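Local coordinates for putative peptidyl-arginine deiminase family protein (Campylobacter jejuni subsp. jejuni serotype O:2, PDB 6B2W), which probably hydrolyses agmatine to N-carbamoylputrescine and ammonia, a step of polyamine biosynthesis, at residues R89-I94 / N122-K127; A104-F109 / L137-F142; I143-S148 / D205-T210; N272-N277 / S323-R328. The protein carries 1 engineered substitution. One frame throughout, in Å; residues are numbered along the deposited sequence.

Contact 1: R89-I94 / N122-K127; sequences RDFGAI and NAVNSK. With K (potassium ion), chain D; AG2 (agmatine), chain C.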
# COMPACT_ATOMS: atom_id res chain seq x y z
N ARG A 89 -1.17 0.71 5.63
CA ARG A 89 -0.66 -0.17 4.58
C ARG A 89 0.53 -1.00 5.06
O ARG A 89 0.69 -2.15 4.65
CB ARG A 89 -0.24 0.66 3.36
CG ARG A 89 0.37 -0.13 2.20
CD ARG A 89 -0.56 -1.21 1.66
NE ARG A 89 -1.83 -0.66 1.18
CZ ARG A 89 -2.81 -1.38 0.65
NH1 ARG A 89 -2.69 -2.69 0.51
NH2 ARG A 89 -3.92 -0.77 0.25
N ASP A 90 1.35 -0.42 5.93
CA ASP A 90 2.61 -1.02 6.35
C ASP A 90 2.52 -1.83 7.65
O ASP A 90 3.33 -2.73 7.86
CB ASP A 90 3.67 0.08 6.46
CG ASP A 90 3.92 0.77 5.13
OD1 ASP A 90 3.59 0.20 4.08
OD2 ASP A 90 4.46 1.90 5.13
N PHE A 91 1.56 -1.51 8.52
CA PHE A 91 1.37 -2.30 9.75
C PHE A 91 0.08 -3.12 9.79
O PHE A 91 -0.08 -3.97 10.67
CB PHE A 91 1.51 -1.42 11.00
CG PHE A 91 0.42 -0.39 11.17
CD1 PHE A 91 -0.81 -0.73 11.71
CD2 PHE A 91 0.65 0.94 10.84
CE1 PHE A 91 -1.80 0.22 11.89
CE2 PHE A 91 -0.33 1.90 11.02
CZ PHE A 91 -1.56 1.54 11.54
N GLY A 92 -0.83 -2.88 8.85
CA GLY A 92 -2.11 -3.59 8.82
C GLY A 92 -1.95 -5.05 8.44
O GLY A 92 -1.04 -5.41 7.69
N ALA A 93 -2.85 -5.89 8.94
CA ALA A 93 -2.81 -7.32 8.64
C ALA A 93 -3.04 -7.58 7.16
O ALA A 93 -3.79 -6.85 6.51
CB ALA A 93 -3.83 -8.07 9.48
N ILE A 94 -2.40 -8.62 6.64
CA ILE A 94 -2.43 -8.93 5.21
C ILE A 94 -3.13 -10.26 4.97
O ILE A 94 -2.69 -11.30 5.48
CB ILE A 94 -0.99 -9.00 4.63
CG1 ILE A 94 -0.27 -7.66 4.84
CG2 ILE A 94 -1.02 -9.36 3.15
CD1 ILE A 94 1.22 -7.71 4.61
N ASN A 122 2.09 -1.53 16.04
CA ASN A 122 2.33 -2.98 16.04
C ASN A 122 1.20 -3.77 16.71
O ASN A 122 0.92 -4.91 16.32
CB ASN A 122 3.68 -3.29 16.71
CG ASN A 122 4.26 -4.64 16.29
OD1 ASN A 122 4.24 -4.99 15.11
ND2 ASN A 122 4.79 -5.39 17.25
N ALA A 123 0.55 -3.16 17.70
CA ALA A 123 -0.49 -3.83 18.49
C ALA A 123 -1.91 -3.58 17.98
O ALA A 123 -2.87 -4.05 18.59
CB ALA A 123 -0.38 -3.39 19.95
N VAL A 124 -2.05 -2.86 16.87
CA VAL A 124 -3.38 -2.56 16.32
C VAL A 124 -4.08 -3.83 15.82
O VAL A 124 -5.28 -4.01 16.06
CB VAL A 124 -3.30 -1.52 15.17
CG1 VAL A 124 -4.65 -1.32 14.51
CG2 VAL A 124 -2.79 -0.19 15.71
N ASN A 125 -3.34 -4.71 15.15
CA ASN A 125 -3.92 -5.94 14.59
C ASN A 125 -4.44 -6.90 15.65
O ASN A 125 -5.53 -7.45 15.51
CB ASN A 125 -2.90 -6.65 13.69
CG ASN A 125 -2.70 -5.95 12.36
OD1 ASN A 125 -3.57 -5.22 11.88
ND2 ASN A 125 -1.55 -6.20 11.74
N SER A 126 -3.66 -7.12 16.71
CA SER A 126 -4.08 -7.98 17.82
C SER A 126 -5.42 -7.52 18.38
O SER A 126 -6.35 -8.31 18.51
CB SER A 126 -3.04 -7.97 18.94
OG SER A 126 -1.86 -8.63 18.54
N LYS A 127 -5.51 -6.23 18.70
CA LYS A 127 -6.70 -5.65 19.33
C LYS A 127 -7.89 -5.62 18.38
O LYS A 127 -9.02 -5.93 18.79
CB LYS A 127 -6.41 -4.23 19.82
CG LYS A 127 -5.35 -4.15 20.91
CD LYS A 127 -5.00 -2.70 21.24
CE LYS A 127 -3.61 -2.58 21.85
NZ LYS A 127 -3.13 -1.17 21.84
K K D . 1.93 -6.28 13.62
N AG2 C . 6.48 9.13 8.56
CA AG2 C . 7.16 8.64 7.36
CB AG2 C . 6.48 7.39 6.81
CG AG2 C . 6.28 7.50 5.29
CD AG2 C . 5.22 6.50 4.83
NE AG2 C . 5.80 5.49 3.94
CZ AG2 C . 5.10 4.51 3.37
NH1 AG2 C . 5.69 3.63 2.57
NH2 AG2 C . 3.79 4.38 3.59
O HOH W 1 -0.66 -4.20 13.91

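Contact 2: A104-F109 / L137-F142; sequences ALDFTF and LKKVDF. With K (potassium ion), chain D.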
# COMPACT_ATOMS: atom_id res chain seq x y z
N ALA A 104 -5.75 -13.92 8.00
CA ALA A 104 -4.99 -12.67 8.04
C ALA A 104 -3.64 -12.89 8.71
O ALA A 104 -3.56 -13.52 9.76
CB ALA A 104 -5.79 -11.61 8.78
N LEU A 105 -2.58 -12.34 8.11
CA LEU A 105 -1.23 -12.45 8.66
C LEU A 105 -0.85 -11.17 9.40
O LEU A 105 -1.17 -10.07 8.96
CB LEU A 105 -0.22 -12.73 7.55
CG LEU A 105 -0.49 -13.95 6.66
CD1 LEU A 105 0.70 -14.20 5.74
CD2 LEU A 105 -0.80 -15.19 7.48
N ASP A 106 -0.15 -11.34 10.53
CA ASP A 106 0.27 -10.25 11.39
C ASP A 106 1.80 -10.21 11.49
O ASP A 106 2.39 -10.77 12.43
CB ASP A 106 -0.36 -10.41 12.78
CG ASP A 106 -0.12 -9.22 13.70
OD1 ASP A 106 0.05 -8.08 13.20
OD2 ASP A 106 -0.11 -9.41 14.94
N PHE A 107 2.43 -9.57 10.52
CA PHE A 107 3.88 -9.38 10.51
C PHE A 107 4.29 -8.34 11.53
O PHE A 107 3.48 -7.48 11.90
CB PHE A 107 4.36 -8.93 9.13
CG PHE A 107 4.18 -9.97 8.06
CD1 PHE A 107 5.14 -10.95 7.86
CD2 PHE A 107 3.05 -9.97 7.26
CE1 PHE A 107 4.98 -11.91 6.88
CE2 PHE A 107 2.88 -10.92 6.27
CZ PHE A 107 3.85 -11.89 6.08
N THR A 108 5.54 -8.41 11.97
CA THR A 108 6.09 -7.41 12.88
C THR A 108 6.40 -6.12 12.09
O THR A 108 6.86 -6.17 10.95
CB THR A 108 7.36 -7.93 13.57
OG1 THR A 108 7.09 -9.20 14.18
CG2 THR A 108 7.84 -6.96 14.65
N PHE A 109 6.12 -4.98 12.72
CA PHE A 109 6.33 -3.66 12.12
C PHE A 109 7.22 -2.82 13.04
O PHE A 109 6.88 -2.61 14.20
CB PHE A 109 4.97 -2.98 11.90
CG PHE A 109 5.07 -1.51 11.60
CD1 PHE A 109 5.33 -1.07 10.31
CD2 PHE A 109 4.85 -0.57 12.60
CE1 PHE A 109 5.41 0.29 10.03
CE2 PHE A 109 4.92 0.79 12.32
CZ PHE A 109 5.20 1.22 11.03
N LEU A 137 -5.70 -14.77 14.39
CA LEU A 137 -4.75 -13.97 13.63
C LEU A 137 -3.41 -14.69 13.64
O LEU A 137 -2.92 -15.07 14.70
CB LEU A 137 -4.64 -12.60 14.30
CG LEU A 137 -3.82 -11.48 13.65
CD1 LEU A 137 -4.37 -11.08 12.29
CD2 LEU A 137 -3.77 -10.28 14.58
N LYS A 138 -2.82 -14.89 12.47
CA LYS A 138 -1.56 -15.63 12.38
C LYS A 138 -0.35 -14.71 12.60
O LYS A 138 -0.03 -13.89 11.74
CB LYS A 138 -1.44 -16.35 11.03
CG LYS A 138 -0.41 -17.47 11.03
CD LYS A 138 -0.11 -18.00 9.64
CE LYS A 138 -1.25 -18.82 9.07
NZ LYS A 138 -1.19 -20.24 9.53
N LYS A 139 0.30 -14.86 13.75
CA LYS A 139 1.54 -14.14 14.03
C LYS A 139 2.65 -14.71 13.16
O LYS A 139 2.86 -15.92 13.13
CB LYS A 139 1.94 -14.29 15.50
CG LYS A 139 1.00 -13.59 16.47
CD LYS A 139 1.26 -12.09 16.51
CE LYS A 139 0.24 -11.37 17.38
NZ LYS A 139 -1.12 -11.34 16.77
N VAL A 140 3.34 -13.83 12.45
CA VAL A 140 4.50 -14.22 11.66
C VAL A 140 5.70 -13.46 12.20
O VAL A 140 5.71 -12.22 12.21
CB VAL A 140 4.30 -13.93 10.16
CG1 VAL A 140 5.53 -14.35 9.36
CG2 VAL A 140 3.08 -14.67 9.65
N ASP A 141 6.70 -14.20 12.65
CA ASP A 141 7.88 -13.64 13.30
C ASP A 141 8.84 -13.14 12.22
O ASP A 141 9.87 -13.76 11.95
CB ASP A 141 8.53 -14.71 14.20
CG ASP A 141 9.37 -14.12 15.32
OD1 ASP A 141 9.88 -12.99 15.17
OD2 ASP A 141 9.52 -14.80 16.35
N PHE A 142 8.49 -12.01 11.62
CA PHE A 142 9.20 -11.50 10.44
C PHE A 142 8.80 -10.04 10.17
O PHE A 142 7.62 -9.73 10.08
CB PHE A 142 8.87 -12.36 9.22
CG PHE A 142 9.67 -12.01 8.00
CD1 PHE A 142 10.91 -12.58 7.77
CD2 PHE A 142 9.16 -11.13 7.05
CE1 PHE A 142 11.64 -12.27 6.64
CE2 PHE A 142 9.89 -10.81 5.92
CZ PHE A 142 11.14 -11.38 5.71
K K D . 1.93 -6.28 13.62
O HOH W 1 -0.66 -4.20 13.91

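Contact 3: I143-S148 / D205-T210; sequences ILEGGS and DHHIDT. With AG2 (agmatine), chain C.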
# COMPACT_ATOMS: atom_id res chain seq x y z
N ILE A 143 9.80 -9.17 10.04
CA ILE A 143 9.57 -7.75 9.78
C ILE A 143 9.18 -7.55 8.32
O ILE A 143 9.95 -7.87 7.41
CB ILE A 143 10.82 -6.89 10.10
CG1 ILE A 143 11.18 -7.00 11.59
CG2 ILE A 143 10.58 -5.43 9.74
CD1 ILE A 143 12.53 -6.43 11.96
N LEU A 144 7.98 -7.01 8.10
CA LEU A 144 7.49 -6.75 6.75
C LEU A 144 6.42 -5.66 6.74
O LEU A 144 5.56 -5.63 7.62
CB LEU A 144 6.91 -8.02 6.14
CG LEU A 144 6.51 -7.94 4.66
CD1 LEU A 144 7.74 -8.02 3.77
CD2 LEU A 144 5.53 -9.05 4.31
N GLU A 145 6.49 -4.79 5.74
CA GLU A 145 5.43 -3.81 5.47
C GLU A 145 4.66 -4.22 4.22
O GLU A 145 5.26 -4.64 3.23
CB GLU A 145 6.01 -2.41 5.27
CG GLU A 145 6.88 -1.90 6.41
CD GLU A 145 8.34 -2.23 6.23
OE1 GLU A 145 8.87 -2.05 5.12
OE2 GLU A 145 8.98 -2.68 7.22
N GLY A 146 3.34 -4.09 4.27
CA GLY A 146 2.48 -4.39 3.12
C GLY A 146 2.76 -3.55 1.88
O GLY A 146 2.56 -4.00 0.76
N GLY A 147 3.22 -2.32 2.09
CA GLY A 147 3.59 -1.44 0.99
C GLY A 147 4.82 -1.88 0.20
O GLY A 147 5.04 -1.41 -0.91
N SER A 148 5.63 -2.77 0.77
CA SER A 148 6.86 -3.22 0.11
C SER A 148 6.64 -4.38 -0.87
O SER A 148 7.58 -4.75 -1.58
CB SER A 148 7.91 -3.62 1.16
OG SER A 148 7.53 -4.78 1.87
N ASP A 205 12.80 3.45 2.24
CA ASP A 205 13.83 2.65 1.57
C ASP A 205 13.34 1.97 0.29
O ASP A 205 13.67 0.82 0.03
CB ASP A 205 14.45 1.63 2.54
CG ASP A 205 14.95 2.27 3.82
OD1 ASP A 205 15.88 3.10 3.75
OD2 ASP A 205 14.41 1.95 4.91
N HIS A 206 12.54 2.70 -0.50
CA HIS A 206 12.21 2.34 -1.89
C HIS A 206 11.06 1.33 -2.03
O HIS A 206 11.14 0.40 -2.83
CB HIS A 206 13.43 1.81 -2.65
CG HIS A 206 14.59 2.76 -2.70
ND1 HIS A 206 14.68 3.90 -1.94
CD2 HIS A 206 15.74 2.70 -3.42
CE1 HIS A 206 15.81 4.52 -2.20
NE2 HIS A 206 16.48 3.81 -3.09
N HIS A 207 9.98 1.54 -1.28
CA HIS A 207 8.80 0.67 -1.33
C HIS A 207 8.29 0.49 -2.75
O HIS A 207 8.17 1.45 -3.50
CB HIS A 207 7.66 1.26 -0.52
CG HIS A 207 7.56 0.73 0.87
ND1 HIS A 207 6.43 0.89 1.64
CD2 HIS A 207 8.45 0.04 1.63
CE1 HIS A 207 6.62 0.33 2.82
NE2 HIS A 207 7.84 -0.19 2.84
N ILE A 208 7.95 -0.75 -3.08
CA ILE A 208 7.46 -1.08 -4.42
C ILE A 208 6.15 -0.35 -4.75
O ILE A 208 5.87 -0.10 -5.92
CB ILE A 208 7.27 -2.61 -4.59
CG1 ILE A 208 7.22 -3.00 -6.07
CG2 ILE A 208 6.02 -3.09 -3.87
CD1 ILE A 208 8.54 -2.85 -6.80
N ASP A 209 5.36 0.01 -3.73
CA ASP A 209 4.09 0.70 -3.98
C ASP A 209 4.24 2.19 -4.35
O ASP A 209 3.24 2.88 -4.55
CB ASP A 209 3.10 0.49 -2.82
CG ASP A 209 3.34 1.42 -1.63
OD1 ASP A 209 4.42 2.04 -1.51
OD2 ASP A 209 2.42 1.51 -0.80
N THR A 210 5.48 2.68 -4.44
CA THR A 210 5.76 3.99 -5.01
C THR A 210 6.35 3.89 -6.42
O THR A 210 6.55 4.92 -7.08
CB THR A 210 6.75 4.79 -4.14
OG1 THR A 210 8.02 4.11 -4.10
CG2 THR A 210 6.22 4.96 -2.72
N AG2 C . 6.48 9.13 8.56
CA AG2 C . 7.16 8.64 7.36
CB AG2 C . 6.48 7.39 6.81
CG AG2 C . 6.28 7.50 5.29
CD AG2 C . 5.22 6.50 4.83
NE AG2 C . 5.80 5.49 3.94
CZ AG2 C . 5.10 4.51 3.37
NH1 AG2 C . 5.69 3.63 2.57
NH2 AG2 C . 3.79 4.38 3.59
O HOH W 2 9.56 -2.58 -1.63

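Contact 4: N272-N277 / S323-R328; sequences NFVFIN and SSCQNR. Engineered in segment 323-328: Ser323 (natural residue Cys). With AG2 (agmatine), chain C.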
# COMPACT_ATOMS: atom_id res chain seq x y z
N ASN A 272 0.98 4.93 -6.25
CA ASN A 272 0.39 4.73 -4.92
C ASN A 272 -1.14 4.83 -4.94
O ASN A 272 -1.74 5.49 -4.09
CB ASN A 272 1.00 5.72 -3.93
CG ASN A 272 1.07 5.18 -2.51
OD1 ASN A 272 0.30 5.57 -1.64
ND2 ASN A 272 2.01 4.28 -2.28
N PHE A 273 -1.77 4.16 -5.91
CA PHE A 273 -3.23 4.07 -6.02
C PHE A 273 -3.78 2.86 -5.26
O PHE A 273 -3.01 2.03 -4.78
CB PHE A 273 -3.68 4.01 -7.49
CG PHE A 273 -2.94 2.99 -8.33
CD1 PHE A 273 -2.98 1.63 -8.01
CD2 PHE A 273 -2.22 3.39 -9.45
CE1 PHE A 273 -2.31 0.70 -8.79
CE2 PHE A 273 -1.54 2.46 -10.23
CZ PHE A 273 -1.59 1.12 -9.90
N VAL A 274 -5.10 2.74 -5.17
CA VAL A 274 -5.71 1.61 -4.47
C VAL A 274 -7.00 1.11 -5.13
O VAL A 274 -7.92 1.89 -5.42
CB VAL A 274 -5.99 1.93 -2.99
CG1 VAL A 274 -6.77 3.23 -2.84
CG2 VAL A 274 -6.71 0.78 -2.31
N PHE A 275 -7.06 -0.20 -5.35
CA PHE A 275 -8.26 -0.84 -5.86
C PHE A 275 -9.26 -1.00 -4.73
O PHE A 275 -8.91 -1.39 -3.62
CB PHE A 275 -7.95 -2.23 -6.43
CG PHE A 275 -7.27 -2.22 -7.76
CD1 PHE A 275 -5.89 -2.19 -7.86
CD2 PHE A 275 -8.02 -2.28 -8.93
CE1 PHE A 275 -5.26 -2.20 -9.09
CE2 PHE A 275 -7.40 -2.29 -10.17
CZ PHE A 275 -6.02 -2.25 -10.25
N ILE A 276 -10.51 -0.66 -5.04
CA ILE A 276 -11.65 -1.03 -4.22
C ILE A 276 -12.66 -1.65 -5.17
O ILE A 276 -12.40 -1.76 -6.37
CB ILE A 276 -12.23 0.19 -3.47
CG1 ILE A 276 -12.69 1.28 -4.43
CG2 ILE A 276 -11.19 0.76 -2.51
CD1 ILE A 276 -13.44 2.41 -3.76
N ASN A 277 -13.81 -2.07 -4.66
CA ASN A 277 -14.82 -2.71 -5.51
C ASN A 277 -15.32 -1.77 -6.59
O ASN A 277 -15.82 -0.69 -6.30
CB ASN A 277 -16.00 -3.21 -4.67
CG ASN A 277 -15.60 -4.32 -3.72
OD1 ASN A 277 -14.63 -5.03 -3.95
ND2 ASN A 277 -16.36 -4.47 -2.64
N SER A 323 -0.51 3.90 0.67
CA SER A 323 0.15 3.91 1.97
C SER A 323 -0.81 4.12 3.16
O SER A 323 -0.58 3.60 4.25
CB SER A 323 1.18 5.03 2.00
OG SER A 323 2.13 4.88 0.95
N SER A 324 -1.87 4.90 2.94
CA SER A 324 -2.79 5.28 4.01
C SER A 324 -4.00 4.36 4.15
O SER A 324 -4.98 4.74 4.79
CB SER A 324 -3.27 6.71 3.79
OG SER A 324 -2.17 7.59 3.65
N CYS A 325 -3.96 3.17 3.56
CA CYS A 325 -5.08 2.25 3.69
C CYS A 325 -4.67 0.78 3.57
O CYS A 325 -3.56 0.46 3.15
CB CYS A 325 -6.16 2.57 2.65
SG CYS A 325 -5.63 2.42 0.93
N GLN A 326 -5.58 -0.10 3.98
CA GLN A 326 -5.37 -1.55 3.90
C GLN A 326 -6.67 -2.25 3.51
O GLN A 326 -7.74 -1.92 4.03
CB GLN A 326 -4.86 -2.10 5.23
CG GLN A 326 -4.59 -3.60 5.26
CD GLN A 326 -3.64 -4.07 4.16
OE1 GLN A 326 -4.03 -4.16 2.99
NE2 GLN A 326 -2.40 -4.37 4.53
N ASN A 327 -6.56 -3.22 2.61
CA ASN A 327 -7.71 -3.93 2.08
C ASN A 327 -8.01 -5.19 2.91
O ASN A 327 -7.09 -5.91 3.32
CB ASN A 327 -7.49 -4.31 0.61
CG ASN A 327 -7.01 -3.13 -0.23
OD1 ASN A 327 -5.82 -2.83 -0.27
ND2 ASN A 327 -7.93 -2.47 -0.91
N ARG A 328 -9.29 -5.42 3.18
CA ARG A 328 -9.75 -6.64 3.85
C ARG A 328 -10.77 -7.32 2.95
O ARG A 328 -11.87 -6.82 2.74
CB ARG A 328 -10.38 -6.32 5.21
CG ARG A 328 -10.99 -7.53 5.90
CD ARG A 328 -11.41 -7.20 7.32
NE ARG A 328 -12.23 -8.27 7.89
CZ ARG A 328 -11.75 -9.39 8.46
NH1 ARG A 328 -10.45 -9.61 8.54
NH2 ARG A 328 -12.60 -10.28 8.94
N AG2 C . 6.48 9.13 8.56
CA AG2 C . 7.16 8.64 7.36
CB AG2 C . 6.48 7.39 6.81
CG AG2 C . 6.28 7.50 5.29
CD AG2 C . 5.22 6.50 4.83
NE AG2 C . 5.80 5.49 3.94
CZ AG2 C . 5.10 4.51 3.37
NH1 AG2 C . 5.69 3.63 2.57
NH2 AG2 C . 3.79 4.38 3.59

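Contact 1: R89-I94 / N122-K127
Asn125 lays its side-chain amide against the turn that follows Phe91, while Val124, one residue earlier on helix 124-131, meets the Phe91 ring. The amide faces the backbone with both of its polar atoms. Asn125 ND2 lies 2.9 Å from Phe91 O, and Asn125 OD1 lies 3.1 Å from Ala93 N. Both are weak hydrogen bonds, bent to 121° and 129° at the hydrogen. The methyl of Ala93 packs alongside the same amide, its CB 3.7 Å from Asn125 ND2. A stronger partner for ND2 is the carboxylate of Asp106, which ties the amide to the neighbouring strand.

The ring of Phe91 and the valine meet at a slant. A chi1 of 67° sets Phe91 CG between its backbone N and carbonyl carbon, sending the ring toward the helix, where Phe91 CE1 comes 4.0 Å from Val124 CG2. Only this corner of the ring is engaged by the valine.

Water 1 bridges the two backbones, donating to Phe91 O and accepting from Asn125 N at 3.0 Å. It also lies near the potassium ion, which Asn122 approaches with its backbone O and, at 3.0 Å, its OD1. Asp90, just before Phe91, lines the agmatine pocket, its OD2 3.0 Å from agmatine NH2. Because both amide bonds across the contact are weak, the water bridge, the shared ion and the Asp106 bond probably carry much of the polar linkage between this turn and the start of the helix.

Contact 2: A104-F109 / L137-F142
Asp106 is gripped from two directions by charge. Its OD2 forms a salt bridge with Lys139 NZ at 2.8 Å, the ammonium arriving on the anti side and 15° out of the carboxylate plane. Asp106 OD1 binds the potassium ion at 2.6 Å; Phe107 O and, from outside the two strands, Asn122 bind the same ion. Lys139 reaches the carboxylate because its chain bends at chi2 and again at chi4, folding back alongside the aspartate. Leu137 CG packs on Asp106 CB at 3.7 Å.

Beneath these groups the backbones pair as parallel strands, 104-108 against 138-141, their short axes 4.7 Å apart at closest and 32° from parallel. Lys138 N bonds to Ala104 O, Asp106 N to Lys138 O, and Val140 N to Asp106 O, the last almost straight at 178°. Strand 138-141 is the outermost of a four-stranded mixed sheet within the chain. Helix 124-131 lies in the connection between the two parallel strands, a right-handed beta-alpha-beta crossover.

On the other face, Phe107 CE1 touches Val140 CG1 at 3.5 Å, while Leu105 CD2 lies beside Lys138 CD at 3.6 Å. Past the corner at Phe142, Thr108 N still reaches Phe142 O at 3.1 Å, and that carbonyl oxygen sits at the edge of the Phe107 ring. Farther out, Glu98 takes the end of Lys138, and helix 175-186 packs on Leu105 and Phe107.

Contact 3: I143-S148 / D205-T210
His207 crosses Glu145 at about a right angle and lies against the backbone of Gly147 and Ser148. Starting from the backbone, His207 CB lies 3.8 Å from Gly147 O. The ring then rests with one face on the peptide joining Gly147 to Ser148: Gly147 C is 3.5 Å above the ring plane toward the rim, and Ser148 N stands over its centre. On one flank His207 CD2 meets Ser148 CB at 3.7 Å; on another CE1 meets Glu145 CB. At the tip, His207 NE2 donates to Glu145 OE1 over 3.1 Å, nearly straight at 169°. Glu145, bent at chi2 (91°), brings its carboxylate to the imidazole edge; the acceptor oxygen is met on its anti side, and carboxylate and ring planes are only 9° apart. This bond and the peptide against the ring face together restrain its rotation, with His207 ND1 3.0 Å from agmatine NH1. His207 is one of the residues lining the agmatine pocket.

Arg169 also pairs with Glu145 OE1, so the second-shell carboxylate that orients the histidine is itself held by a cation. Two short turns support the backbones: Glu145 O accepts from both Ser148 N and Ser148 OG, and His207 O from both Thr210 N and Thr210 OG1. Between the segments, Asp209 N bonds to Gly147 O at 3.2 Å, and water 2 connects Ser148 O to Ile208 N.

Both segments are loops, one running from strand 138-141 to strand 149-151 and the other leading into strand 212-216. Helix 161-164 packs on Ser148 and His207, and helix 88-91 brings Asp90 against Glu145 and His207.

Contact 4: N272-N277 / S323-R328
Val274 and Asn272 present the largest buried surfaces here, followed closely by Ser323, and they meet the other segment by different means. Asn272 OD1 accepts from Ser323 N at 3.0 Å. The bond is nearly straight, 170° at the hydrogen. The other end of that amide is held by Asp209, since Asn272 ND2 donates to its backbone O; the two bonds together set the rotation of the amide group.

Ser323 is an engineered residue in place of the natural cysteine. Its chi1 of -57° puts Ser323 OG beside its own backbone N, 3.2 Å from Asn272 OD1, and the substrate lies next to it: agmatine NH2 is 3.1 Å from Ser323 CB and 3.2 Å from Ser323 OG. Agmatine is thus seen in place against the substituted side chain, in a pocket that Asp90 and His207 also line.

The touching parts of the two segments run in nearly the same direction, 13° apart, yet no backbone pairing joins them: Val274 and Cys325 CA atoms are 8.2 Å apart. Strand 274-276 borders a three-stranded sheet and strand 326-329 a separate four-stranded one, so side chains fill the interval between two sheet edges.

Val274 does this with CG2, which lies anti to its backbone N and touches Cys325 SG at 3.8 Å and Asn327 ND2 at 3.7 Å. The asparagine and valine side chains run antiparallel past one another, and Asn327 ND2 comes 3.1 Å from Phe275 O. Gln19 supplies a hydrogen-bond partner to that ND2, and Arg89 to Asn327 OD1.

How the contacts relate
Contacts 1, 3 and 4 are buried and all border the agmatine, whereas contact 2 is partly exposed, on an outermost strand. Contact 2 is also the one built on regular backbone pairing; the others rely mainly on side chains and loop backbone. Contacts 1 and 2 share the potassium ion and water 1. Helix 88-91, part of contact 1, touches both contact 3, where Asp90 OD1 reaches Gly147 N, and contact 4, where Arg89 lies against segment 323-328. Charged groups meet at the ion in contact 2, whereas contact 3 places a histidine-carboxylate bond beside the substrate and contact 4 packs side chains between two sheets.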